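Local coordinates for adenosine deaminase 1 (Arthrobacter aurescens, PDB 3RYS), which probably catalyses the zinc-dependent hydrolytic deamination of adenine to hypoxanthine and ammonium, a step of purine salvage, at residues T11-A16 against T333-A338; S61-Y66 against L170-V175; A126-E129 against S135-L138. All coordinates share one frame; numbering follows the deposited sequence.

Interaction 1: T11-A16 against T333-A338; sequences TAPPVA and TEWVKA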
ATOM      1  N   THR A  11     -15.664  16.431  -0.801  1.00 24.32           N
ATOM      2  CA  THR A  11     -15.228  15.449   0.182  1.00 25.78           C
ATOM      3  C   THR A  11     -14.847  14.132  -0.490  1.00 24.09           C
ATOM      4  O   THR A  11     -15.276  13.847  -1.606  1.00 23.49           O
ATOM      5  CB  THR A  11     -16.326  15.180   1.221  1.00 27.18           C
ATOM      6  OG1 THR A  11     -17.429  14.512   0.592  1.00 24.48           O
ATOM      7  CG2 THR A  11     -16.807  16.491   1.834  1.00 23.65           C
ATOM      8  N   ALA A  12     -14.029  13.342   0.198  1.00 24.20           N
ATOM      9  CA  ALA A  12     -13.621  12.035  -0.298  1.00 20.34           C
ATOM     10  C   ALA A  12     -14.676  11.012   0.086  1.00 21.21           C
ATOM     11  O   ALA A  12     -15.410  11.213   1.053  1.00 22.83           O
ATOM     12  CB  ALA A  12     -12.276  11.648   0.284  1.00 18.25           C
ATOM     13  N   PRO A  13     -14.754   9.910  -0.673  1.00 21.52           N
ATOM     14  CA  PRO A  13     -15.731   8.840  -0.435  1.00 19.97           C
ATOM     15  C   PRO A  13     -15.251   7.914   0.668  1.00 19.20           C
ATOM     16  O   PRO A  13     -14.060   7.918   0.981  1.00 19.31           O
ATOM     17  CB  PRO A  13     -15.738   8.063  -1.760  1.00 21.27           C
ATOM     18  CG  PRO A  13     -14.811   8.811  -2.701  1.00 23.08           C
ATOM     19  CD  PRO A  13     -13.904   9.623  -1.836  1.00 19.64           C
ATOM     20  N   PRO A  14     -16.162   7.122   1.250  1.00 19.40           N
ATOM     21  CA  PRO A  14     -15.757   6.077   2.191  1.00 15.81           C
ATOM     22  C   PRO A  14     -15.055   4.984   1.401  1.00 15.55           C
ATOM     23  O   PRO A  14     -15.675   4.417   0.505  1.00 17.64           O
ATOM     24  CB  PRO A  14     -17.092   5.545   2.726  1.00 16.14           C
ATOM     25  CG  PRO A  14     -18.133   6.508   2.272  1.00 19.04           C
ATOM     26  CD  PRO A  14     -17.613   7.126   1.025  1.00 21.15           C
ATOM     27  N   VAL A  15     -13.793   4.701   1.706  1.00 13.10           N
ATOM     28  CA  VAL A  15     -13.040   3.721   0.928  1.00 15.85           C
ATOM     29  C   VAL A  15     -12.335   2.713   1.812  1.00 15.62           C
ATOM     30  O   VAL A  15     -12.321   2.842   3.039  1.00 14.33           O
ATOM     31  CB  VAL A  15     -11.946   4.386   0.059  1.00 15.05           C
ATOM     32  CG1 VAL A  15     -12.542   5.460  -0.844  1.00 14.93           C
ATOM     33  CG2 VAL A  15     -10.847   4.963   0.947  1.00 13.43           C
ATOM     34  N   ALA A  16     -11.746   1.712   1.169  1.00 13.98           N
ATOM     35  CA  ALA A  16     -10.768   0.856   1.824  1.00 15.43           C
ATOM     36  C   ALA A  16      -9.411   1.063   1.155  1.00 14.28           C
ATOM     37  O   ALA A  16      -9.313   1.038  -0.067  1.00 15.78           O
ATOM     38  CB  ALA A  16     -11.190  -0.592   1.741  1.00 12.96           C
ATOM     39  N   THR A 333     -22.831   4.114  -1.221  1.00 21.58           N
ATOM     40  CA  THR A 333     -24.159   4.459  -1.660  1.00 26.05           C
ATOM     41  C   THR A 333     -24.766   5.689  -1.009  1.00 28.69           C
ATOM     42  O   THR A 333     -25.328   6.479  -1.672  1.00 28.50           O
ATOM     43  CB  THR A 333     -25.161   3.348  -1.449  1.00 29.43           C
ATOM     44  OG1 THR A 333     -24.700   2.146  -2.035  1.00 31.77           O
ATOM     45  CG2 THR A 333     -26.442   3.717  -2.096  1.00 28.26           C
ATOM     46  N   GLU A 334     -24.654   5.844   0.289  1.00 24.73           N
ATOM     47  CA  GLU A 334     -25.079   7.053   0.904  1.00 27.45           C
ATOM     48  C   GLU A 334     -24.266   8.219   0.461  1.00 25.72           C
ATOM     49  O   GLU A 334     -24.784   9.226   0.158  1.00 31.92           O
ATOM     50  CB  GLU A 334     -25.045   6.942   2.410  1.00 28.84           C
ATOM     51  CG  GLU A 334     -26.205   6.262   3.016  1.00 32.72           C
ATOM     52  CD  GLU A 334     -27.515   6.511   2.325  1.00 43.46           C
ATOM     53  OE1 GLU A 334     -28.041   7.626   2.411  1.00 37.52           O
ATOM     54  OE2 GLU A 334     -28.037   5.575   1.709  1.00 42.87           O
ATOM     55  N   TRP A 335     -22.972   8.088   0.437  1.00 24.23           N
ATOM     56  CA  TRP A 335     -22.108   9.200   0.056  1.00 24.20           C
ATOM     57  C   TRP A 335     -22.480   9.747  -1.321  1.00 27.06           C
ATOM     58  O   TRP A 335     -22.514  10.956  -1.528  1.00 27.66           O
ATOM     59  CB  TRP A 335     -20.636   8.785   0.084  1.00 21.25           C
ATOM     60  CG  TRP A 335     -19.709   9.862  -0.389  1.00 22.46           C
ATOM     61  CD1 TRP A 335     -19.259  10.928   0.329  1.00 20.90           C
ATOM     62  CD2 TRP A 335     -19.118   9.977  -1.692  1.00 24.96           C
ATOM     63  NE1 TRP A 335     -18.425  11.703  -0.443  1.00 24.21           N
ATOM     64  CE2 TRP A 335     -18.322  11.141  -1.687  1.00 25.91           C
ATOM     65  CE3 TRP A 335     -19.191   9.212  -2.861  1.00 19.90           C
ATOM     66  CZ2 TRP A 335     -17.598  11.557  -2.809  1.00 24.16           C
ATOM     67  CZ3 TRP A 335     -18.473   9.625  -3.973  1.00 22.90           C
ATOM     68  CH2 TRP A 335     -17.687  10.788  -3.938  1.00 24.17           C
ATOM     69  N   VAL A 336     -22.764   8.846  -2.257  1.00 26.34           N
ATOM     70  CA  VAL A 336     -23.151   9.238  -3.607  1.00 26.13           C
ATOM     71  C   VAL A 336     -24.458  10.022  -3.625  1.00 28.75           C
ATOM     72  O   VAL A 336     -24.556  11.066  -4.270  1.00 29.75           O
ATOM     73  CB  VAL A 336     -23.309   8.011  -4.515  1.00 24.25           C
ATOM     74  CG1 VAL A 336     -23.847   8.423  -5.877  1.00 20.22           C
ATOM     75  CG2 VAL A 336     -21.988   7.295  -4.650  1.00 23.27           C
ATOM     76  N   LYS A 337     -25.429   9.562  -2.876  1.00 27.03           N
ATOM     77  CA  LYS A 337     -26.702  10.197  -2.826  1.00 28.04           C
ATOM     78  C   LYS A 337     -26.664  11.523  -2.175  1.00 26.90           C
ATOM     79  O   LYS A 337     -27.370  12.403  -2.542  1.00 32.20           O
ATOM     80  CB  LYS A 337     -27.652   9.337  -2.060  1.00 28.87           C
ATOM     81  CG  LYS A 337     -28.205   8.255  -2.813  1.00 27.98           C
ATOM     82  CD  LYS A 337     -29.010   7.469  -1.934  1.00 30.46           C
ATOM     83  CE  LYS A 337     -29.209   6.128  -2.483  1.00 35.42           C
ATOM     84  NZ  LYS A 337     -30.505   5.618  -2.095  1.00 42.29           N
ATOM     85  N   ALA A 338     -25.830  11.647  -1.183  1.00 25.69           N
ATOM     86  CA  ALA A 338     -25.641  12.898  -0.522  1.00 34.44           C
ATOM     87  C   ALA A 338     -24.769  13.869  -1.315  1.00 34.89           C
ATOM     88  O   ALA A 338     -24.730  15.025  -1.046  1.00 34.04           O
ATOM     89  CB  ALA A 338     -25.043  12.649   0.788  1.00 31.58           C
TER
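In this TIM-barrel deaminase the N-terminal lead into the first barrel strand, 15-17, lies against the C-terminal helix, 322-339, and the indole of Trp335 makes the joint. Pro13 covers one face of that indole: its CB stands 3.7 Å from the centroid of the six-membered ring of Trp335 and only 6° off the ring normal, a CH-pi contact. Farther along the same face, Pro13 CG reaches Trp335 CH2 at 3.7 Å. The ring edge is used differently. Trp335 NE1 donates to Thr11 OG1 at 3.2 Å in a nearly straight bond (167° at the hydrogen), the oxygen lying close to the indole plane. That hydroxyl also bonds Thr9 OG1. Trp335 extends toward the lead-in chain because CG is anti to its backbone N (chi1 176°). At the root of the side chain, Pro14 CD meets Trp335 CB at 3.6 Å. The indole is thus held by Pro13 over a face, by Thr11 at its N-H edge and by Pro14 at its stem. Behind the prolines, helices 289-300 and 304-317 close in: Pro13 rests on Phe293 and Ala311, Trp335 touches Val304, and Pro14 reaches Arg96 of strand 95-102.

Interaction 2: S61-Y66 against L170-V175; sequences SFLDLY and LDSAEV. With ADE (adenine), chain D.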
ATOM      1  N   SER A  61      15.597   5.448  -6.314  1.00 18.59           N
ATOM      2  CA  SER A  61      15.944   6.676  -5.611  1.00 17.22           C
ATOM      3  C   SER A  61      15.023   6.871  -4.412  1.00 19.50           C
ATOM      4  O   SER A  61      15.443   7.377  -3.369  1.00 19.61           O
ATOM      5  CB  SER A  61      15.866   7.887  -6.546  1.00 17.97           C
ATOM      6  OG  SER A  61      14.526   8.182  -6.904  1.00 19.73           O
ATOM      7  N   PHE A  62      13.769   6.460  -4.567  1.00 16.08           N
ATOM      8  CA  PHE A  62      12.796   6.554  -3.489  1.00 16.76           C
ATOM      9  C   PHE A  62      13.098   5.555  -2.382  1.00 17.63           C
ATOM     10  O   PHE A  62      13.196   5.926  -1.216  1.00 18.33           O
ATOM     11  CB  PHE A  62      11.383   6.328  -4.016  1.00 15.89           C
ATOM     12  CG  PHE A  62      10.438   5.782  -2.986  1.00 19.27           C
ATOM     13  CD1 PHE A  62       9.950   6.595  -1.969  1.00 20.75           C
ATOM     14  CD2 PHE A  62      10.040   4.454  -3.029  1.00 16.50           C
ATOM     15  CE1 PHE A  62       9.076   6.094  -1.013  1.00 16.62           C
ATOM     16  CE2 PHE A  62       9.172   3.947  -2.077  1.00 19.19           C
ATOM     17  CZ  PHE A  62       8.688   4.768  -1.066  1.00 17.96           C
ATOM     18  N   LEU A  63      13.231   4.285  -2.755  1.00 19.09           N
ATOM     19  CA  LEU A  63      13.545   3.234  -1.796  1.00 18.09           C
ATOM     20  C   LEU A  63      14.727   3.636  -0.911  1.00 20.44           C
ATOM     21  O   LEU A  63      14.706   3.425   0.305  1.00 18.33           O
ATOM     22  CB  LEU A  63      13.829   1.907  -2.509  1.00 16.19           C
ATOM     23  CG  LEU A  63      12.641   1.170  -3.140  1.00 19.40           C
ATOM     24  CD1 LEU A  63      13.102  -0.089  -3.867  1.00 17.67           C
ATOM     25  CD2 LEU A  63      11.603   0.821  -2.092  1.00 18.91           C
ATOM     26  N   ASP A  64      15.750   4.231  -1.518  1.00 17.30           N
ATOM     27  CA  ASP A  64      16.932   4.633  -0.762  1.00 20.07           C
ATOM     28  C   ASP A  64      16.574   5.527   0.424  1.00 18.62           C
ATOM     29  O   ASP A  64      17.039   5.305   1.541  1.00 16.96           O
ATOM     30  CB  ASP A  64      17.955   5.320  -1.669  1.00 20.77           C
ATOM     31  CG  ASP A  64      18.629   4.349  -2.621  1.00 21.14           C
ATOM     32  OD1 ASP A  64      18.637   3.137  -2.328  1.00 20.65           O
ATOM     33  OD2 ASP A  64      19.143   4.799  -3.667  1.00 23.93           O
ATOM     34  N   LEU A  65      15.745   6.537   0.180  1.00 19.92           N
ATOM     35  CA  LEU A  65      15.295   7.415   1.253  1.00 22.52           C
ATOM     36  C   LEU A  65      14.365   6.647   2.199  1.00 20.56           C
ATOM     37  O   LEU A  65      14.545   6.654   3.420  1.00 19.51           O
ATOM     38  CB  LEU A  65      14.591   8.647   0.676  1.00 20.79           C
ATOM     39  CG  LEU A  65      14.182   9.730   1.676  1.00 21.75           C
ATOM     40  CD1 LEU A  65      15.411  10.369   2.283  1.00 22.03           C
ATOM     41  CD2 LEU A  65      13.304  10.778   1.009  1.00 23.42           C
ATOM     42  N   TYR A  66      13.379   5.983   1.606  1.00 17.70           N
ATOM     43  CA  TYR A  66      12.414   5.143   2.310  1.00 17.15           C
ATOM     44  C   TYR A  66      13.065   4.224   3.345  1.00 17.39           C
ATOM     45  O   TYR A  66      12.600   4.124   4.481  1.00 16.14           O
ATOM     46  CB  TYR A  66      11.652   4.330   1.264  1.00 18.36           C
ATOM     47  CG  TYR A  66      10.708   3.264   1.768  1.00 17.63           C
ATOM     48  CD1 TYR A  66      11.062   1.923   1.709  1.00 17.69           C
ATOM     49  CD2 TYR A  66       9.444   3.589   2.243  1.00 14.56           C
ATOM     50  CE1 TYR A  66      10.197   0.935   2.134  1.00 16.76           C
ATOM     51  CE2 TYR A  66       8.571   2.609   2.671  1.00 14.52           C
ATOM     52  CZ  TYR A  66       8.953   1.280   2.617  1.00 16.56           C
ATOM     53  OH  TYR A  66       8.094   0.289   3.040  1.00 14.78           O
ATOM     54  N   LEU A 170       4.843  -8.518  -1.567  1.00 13.65           N
ATOM     55  CA  LEU A 170       6.116  -8.549  -2.267  1.00 13.85           C
ATOM     56  C   LEU A 170       6.396  -7.168  -2.852  1.00 14.11           C
ATOM     57  O   LEU A 170       5.681  -6.707  -3.735  1.00 16.20           O
ATOM     58  CB  LEU A 170       6.067  -9.619  -3.367  1.00 15.85           C
ATOM     59  CG  LEU A 170       7.333 -10.223  -3.992  1.00 16.64           C
ATOM     60  CD1 LEU A 170       7.810  -9.398  -5.171  1.00 15.68           C
ATOM     61  CD2 LEU A 170       8.449 -10.419  -2.968  1.00 15.94           C
ATOM     62  N   ASP A 171       7.428  -6.499  -2.348  1.00 13.05           N
ATOM     63  CA  ASP A 171       7.767  -5.170  -2.842  1.00 15.31           C
ATOM     64  C   ASP A 171       9.276  -4.949  -2.972  1.00 16.17           C
ATOM     65  O   ASP A 171      10.038  -5.907  -3.111  1.00 13.00           O
ATOM     66  CB  ASP A 171       7.114  -4.078  -1.979  1.00 14.49           C
ATOM     67  CG  ASP A 171       7.556  -4.127  -0.528  1.00 15.64           C
ATOM     68  OD1 ASP A 171       8.438  -4.943  -0.192  1.00 12.32           O
ATOM     69  OD2 ASP A 171       7.023  -3.338   0.282  1.00 17.68           O
ATOM     70  N   SER A 172       9.688  -3.682  -2.923  1.00 15.90           N
ATOM     71  CA  SER A 172      11.069  -3.275  -3.184  1.00 16.24           C
ATOM     72  C   SER A 172      11.398  -3.307  -4.687  1.00 17.76           C
ATOM     73  O   SER A 172      10.499  -3.459  -5.519  1.00 16.81           O
ATOM     74  CB  SER A 172      12.059  -4.118  -2.378  1.00 13.05           C
ATOM     75  OG  SER A 172      13.317  -3.473  -2.313  1.00 12.69           O
ATOM     76  N   ALA A 173      12.680  -3.163  -5.026  1.00 14.32           N
ATOM     77  CA  ALA A 173      13.114  -3.009  -6.421  1.00 16.21           C
ATOM     78  C   ALA A 173      12.605  -4.111  -7.360  1.00 15.71           C
ATOM     79  O   ALA A 173      13.041  -5.257  -7.280  1.00 14.05           O
ATOM     80  CB  ALA A 173      14.633  -2.903  -6.493  1.00 11.75           C
ATOM     81  N   GLU A 174      11.699  -3.750  -8.265  1.00 15.50           N
ATOM     82  CA  GLU A 174      11.028  -4.742  -9.104  1.00 15.89           C
ATOM     83  C   GLU A 174      11.872  -5.271 -10.265  1.00 16.05           C
ATOM     84  O   GLU A 174      12.047  -6.481 -10.416  1.00 14.60           O
ATOM     85  CB  GLU A 174       9.702  -4.199  -9.640  1.00 13.75           C
ATOM     86  CG  GLU A 174       8.942  -5.227 -10.472  1.00 14.97           C
ATOM     87  CD  GLU A 174       7.581  -4.736 -10.931  1.00 16.47           C
ATOM     88  OE1 GLU A 174       7.304  -3.525 -10.805  1.00 18.75           O
ATOM     89  OE2 GLU A 174       6.788  -5.566 -11.424  1.00 16.39           O
ATOM     90  N   VAL A 175      12.383  -4.364 -11.090  1.00 13.56           N
ATOM     91  CA  VAL A 175      13.102  -4.757 -12.294  1.00 12.85           C
ATOM     92  C   VAL A 175      14.277  -5.683 -11.988  1.00 13.81           C
ATOM     93  O   VAL A 175      15.121  -5.383 -11.142  1.00 14.14           O
ATOM     94  CB  VAL A 175      13.584  -3.527 -13.091  1.00 18.12           C
ATOM     95  CG1 VAL A 175      14.560  -3.945 -14.179  1.00 18.98           C
ATOM     96  CG2 VAL A 175      12.393  -2.785 -13.691  1.00 14.80           C
TER
HETATM   97  N9  ADE D 345       8.297  -0.297  -1.233  1.00 18.84           N
HETATM   98  C8  ADE D 345       7.468   0.645  -0.683  1.00 21.89           C
HETATM   99  N7  ADE D 345       6.625   1.188  -1.536  1.00 20.30           N
HETATM  100  C5  ADE D 345       6.929   0.556  -2.734  1.00 22.54           C
HETATM  101  C6  ADE D 345       6.395   0.682  -4.035  1.00 23.31           C
HETATM  102  N6  ADE D 345       5.405   1.530  -4.339  1.00 21.81           N
HETATM  103  N1  ADE D 345       6.921  -0.096  -5.008  1.00 22.49           N
HETATM  104  C2  ADE D 345       7.915  -0.941  -4.694  1.00 22.84           C
HETATM  105  N3  ADE D 345       8.499  -1.151  -3.511  1.00 21.82           N
HETATM  106  C4  ADE D 345       7.956  -0.362  -2.567  1.00 20.84           C
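Leu63 of helix 59-69 faces Ser172 and Ala173, just past the end of barrel strand 167-171, and the two sides hold the bound adenine between them. This is the substrate pocket of the TIM barrel, set, as in this superfamily, at the C-terminal ends of the strands; His21, Glu202, His223 and Asp281 are among the residues that complete it.

The apolar contacts fall largely to Leu63, whose two methyls divide the work. CD1, anti to CA (chi2 177°), runs out to Ala173 CB at 4.1 Å and also passes beside the hydroxyl of Ser172. The other branch turns to the ligand, Leu63 CD2 lying 3.6 Å from adenine N9. Beside the Leu63 contact the base lies between helix and strand end.

Aromatic contacts come from Phe62 and Tyr66, on the same helix. Adenine C8 sits 3.6 Å above the plane of the Tyr66 ring, offset toward its rim, whereas Phe62 presents its edge, CE2 being 3.8 Å from adenine N7. Tyr66 CB in turn covers one face of Phe62, and Tyr66 OH bonds Asp103 OD2.

No hydrogen bond runs between 61-66 and 170-175 themselves; the polar tie to this helix comes one residue farther on, where the Ser172 hydroxyl is hydrogen-bonded to Tyr67 OH. The polar contact with the ligand comes from backbone. Ser172 N donates to adenine N3 at 2.9 Å, a bond noticeably bent at 135°. Next to that bond, Asp171 CB packs on the base, 3.6 Å from adenine N3.

Interaction 3: A126-E129 against S135-L138; sequences ATSE and STLL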
ATOM      1  N   ALA A 126      -4.739  -3.567  16.759  1.00 19.82           N
ATOM      2  CA  ALA A 126      -5.706  -4.292  17.583  1.00 20.27           C
ATOM      3  C   ALA A 126      -6.734  -3.360  18.214  1.00 18.00           C
ATOM      4  O   ALA A 126      -7.715  -3.803  18.808  1.00 14.62           O
ATOM      5  CB  ALA A 126      -4.982  -5.088  18.664  1.00 16.82           C
ATOM      6  N   THR A 127      -6.503  -2.063  18.066  1.00 19.46           N
ATOM      7  CA  THR A 127      -7.310  -1.057  18.729  1.00 20.26           C
ATOM      8  C   THR A 127      -7.793  -0.026  17.705  1.00 21.08           C
ATOM      9  O   THR A 127      -8.323   1.027  18.063  1.00 24.80           O
ATOM     10  CB  THR A 127      -6.476  -0.360  19.828  1.00 22.16           C
ATOM     11  OG1 THR A 127      -7.341   0.219  20.810  1.00 34.17           O
ATOM     12  CG2 THR A 127      -5.575   0.712  19.222  1.00 23.37           C
ATOM     13  N   SER A 128      -7.613  -0.343  16.427  1.00 17.97           N
ATOM     14  CA  SER A 128      -7.883   0.611  15.357  1.00 16.94           C
ATOM     15  C   SER A 128      -9.371   0.904  15.172  1.00 18.78           C
ATOM     16  O   SER A 128      -9.765   2.060  15.039  1.00 18.71           O
ATOM     17  CB  SER A 128      -7.262   0.132  14.042  1.00 17.91           C
ATOM     18  OG  SER A 128      -7.868  -1.067  13.589  1.00 19.36           O
ATOM     19  N   GLU A 129     -10.196  -0.139  15.153  1.00 18.10           N
ATOM     20  CA  GLU A 129     -11.638   0.054  15.024  1.00 23.70           C
ATOM     21  C   GLU A 129     -12.166   0.939  16.147  1.00 24.38           C
ATOM     22  O   GLU A 129     -12.945   1.872  15.924  1.00 20.31           O
ATOM     23  CB  GLU A 129     -12.370  -1.289  15.044  1.00 24.70           C
ATOM     24  CG  GLU A 129     -12.478  -1.965  13.691  1.00 23.10           C
ATOM     25  CD  GLU A 129     -13.238  -3.271  13.767  1.00 27.79           C
ATOM     26  OE1 GLU A 129     -14.406  -3.303  13.324  1.00 33.97           O
ATOM     27  OE2 GLU A 129     -12.676  -4.261  14.284  1.00 31.04           O
ATOM     28  N   SER A 135     -11.246  -0.712  10.303  1.00 16.96           N
ATOM     29  CA  SER A 135     -10.926  -2.138  10.266  1.00 16.44           C
ATOM     30  C   SER A 135      -9.540  -2.310   9.670  1.00 15.91           C
ATOM     31  O   SER A 135      -9.173  -1.591   8.742  1.00 15.83           O
ATOM     32  CB  SER A 135     -11.932  -2.889   9.398  1.00 16.84           C
ATOM     33  OG  SER A 135     -13.217  -2.883   9.976  1.00 28.12           O
ATOM     34  N   THR A 136      -8.767  -3.263  10.178  1.00 15.55           N
ATOM     35  CA  THR A 136      -7.392  -3.405   9.708  1.00 16.80           C
ATOM     36  C   THR A 136      -6.917  -4.842   9.530  1.00 16.48           C
ATOM     37  O   THR A 136      -7.317  -5.738  10.272  1.00 16.49           O
ATOM     38  CB  THR A 136      -6.404  -2.682  10.639  1.00 14.38           C
ATOM     39  OG1 THR A 136      -6.486  -3.242  11.956  1.00 14.23           O
ATOM     40  CG2 THR A 136      -6.715  -1.195  10.692  1.00 14.65           C
ATOM     41  N   LEU A 137      -6.059  -5.041   8.531  1.00 15.55           N
ATOM     42  CA  LEU A 137      -5.346  -6.299   8.346  1.00 15.67           C
ATOM     43  C   LEU A 137      -3.851  -6.017   8.194  1.00 17.93           C
ATOM     44  O   LEU A 137      -3.453  -5.035   7.562  1.00 18.39           O
ATOM     45  CB  LEU A 137      -5.873  -7.069   7.128  1.00 13.56           C
ATOM     46  CG  LEU A 137      -7.159  -7.890   7.297  1.00 15.36           C
ATOM     47  CD1 LEU A 137      -7.159  -8.686   8.606  1.00 12.80           C
ATOM     48  CD2 LEU A 137      -8.391  -7.010   7.210  1.00 16.69           C
ATOM     49  N   LEU A 138      -3.025  -6.872   8.786  1.00 14.12           N
ATOM     50  CA  LEU A 138      -1.583  -6.701   8.688  1.00 13.93           C
ATOM     51  C   LEU A 138      -1.002  -7.629   7.629  1.00 15.41           C
ATOM     52  O   LEU A 138      -1.212  -8.843   7.661  1.00 16.16           O
ATOM     53  CB  LEU A 138      -0.913  -6.947  10.041  1.00 14.41           C
ATOM     54  CG  LEU A 138       0.577  -6.604  10.114  1.00 14.30           C
ATOM     55  CD1 LEU A 138       0.843  -5.233   9.495  1.00 13.48           C
ATOM     56  CD2 LEU A 138       1.084  -6.657  11.547  1.00 11.22           C
TER
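The carboxylate of Glu129 is the flat side-chain group of this contact, and Ser135 meets it over a face: the serine hydroxyl lies well above the carboxylate plane, with Glu129 OE1 3.6 Å from Ser135 OG, a separation that does not amount to a hydrogen bond. The stem of the glutamate packs too, Glu129 CG lying 3.8 Å from Ser135 CA.

The polar link is between two hydroxyls. Thr136 OG1 donates to Ser128 OG at 3.1 Å. The strongest partner of Ser128 OG is the carbonyl oxygen of Val134, with which Leu125 O would have to share the single serine proton; one small oxygen thus links the end of helix 114-125, the start of helix 128-132 and the residue that precedes the strand. In Thr136, OG1 sits between the backbone N and the carbonyl carbon (chi1 60°), which turns it to the serine and leaves CG2 to pack on Ser128 CB at 3.6 Å. A valine in its place would probably leave Ser128 OG without this donor, its remaining bonds being those to the carbonyls of Val134 and Leu125.

The contact lies where a beta-alpha-beta crossover of the barrel closes, helix 114-125 and the short helix 128-132 leading back into strand 135-143. That strand pairs with its parallel neighbour 95-102 through backbone bonds of Ser135 and Leu137. Thr136 also touches Leu125 of helix 114-125, and both Ser128 and Thr136 reach Leu87 of helix 76-92.

All three contacts reach the same parallel barrel sheet, through strands 15-17, 167-171 and 135-143, the last two being neighbours in it. Only interaction 2 lies at the active site: the side chain of Leu63 is about 8 Å from the zinc ion and about 7 Å from that of the zinc ligand His21. Interactions 1 and 3 lie away from the site, their centres 33 Å and 26 Å from that of interaction 2, on the other side of the chain's centre. They approach each other more closely, about 7 Å between nearest atoms. Along the chain the contacts are nested: interaction 1 encloses interaction 2, which encloses interaction 3.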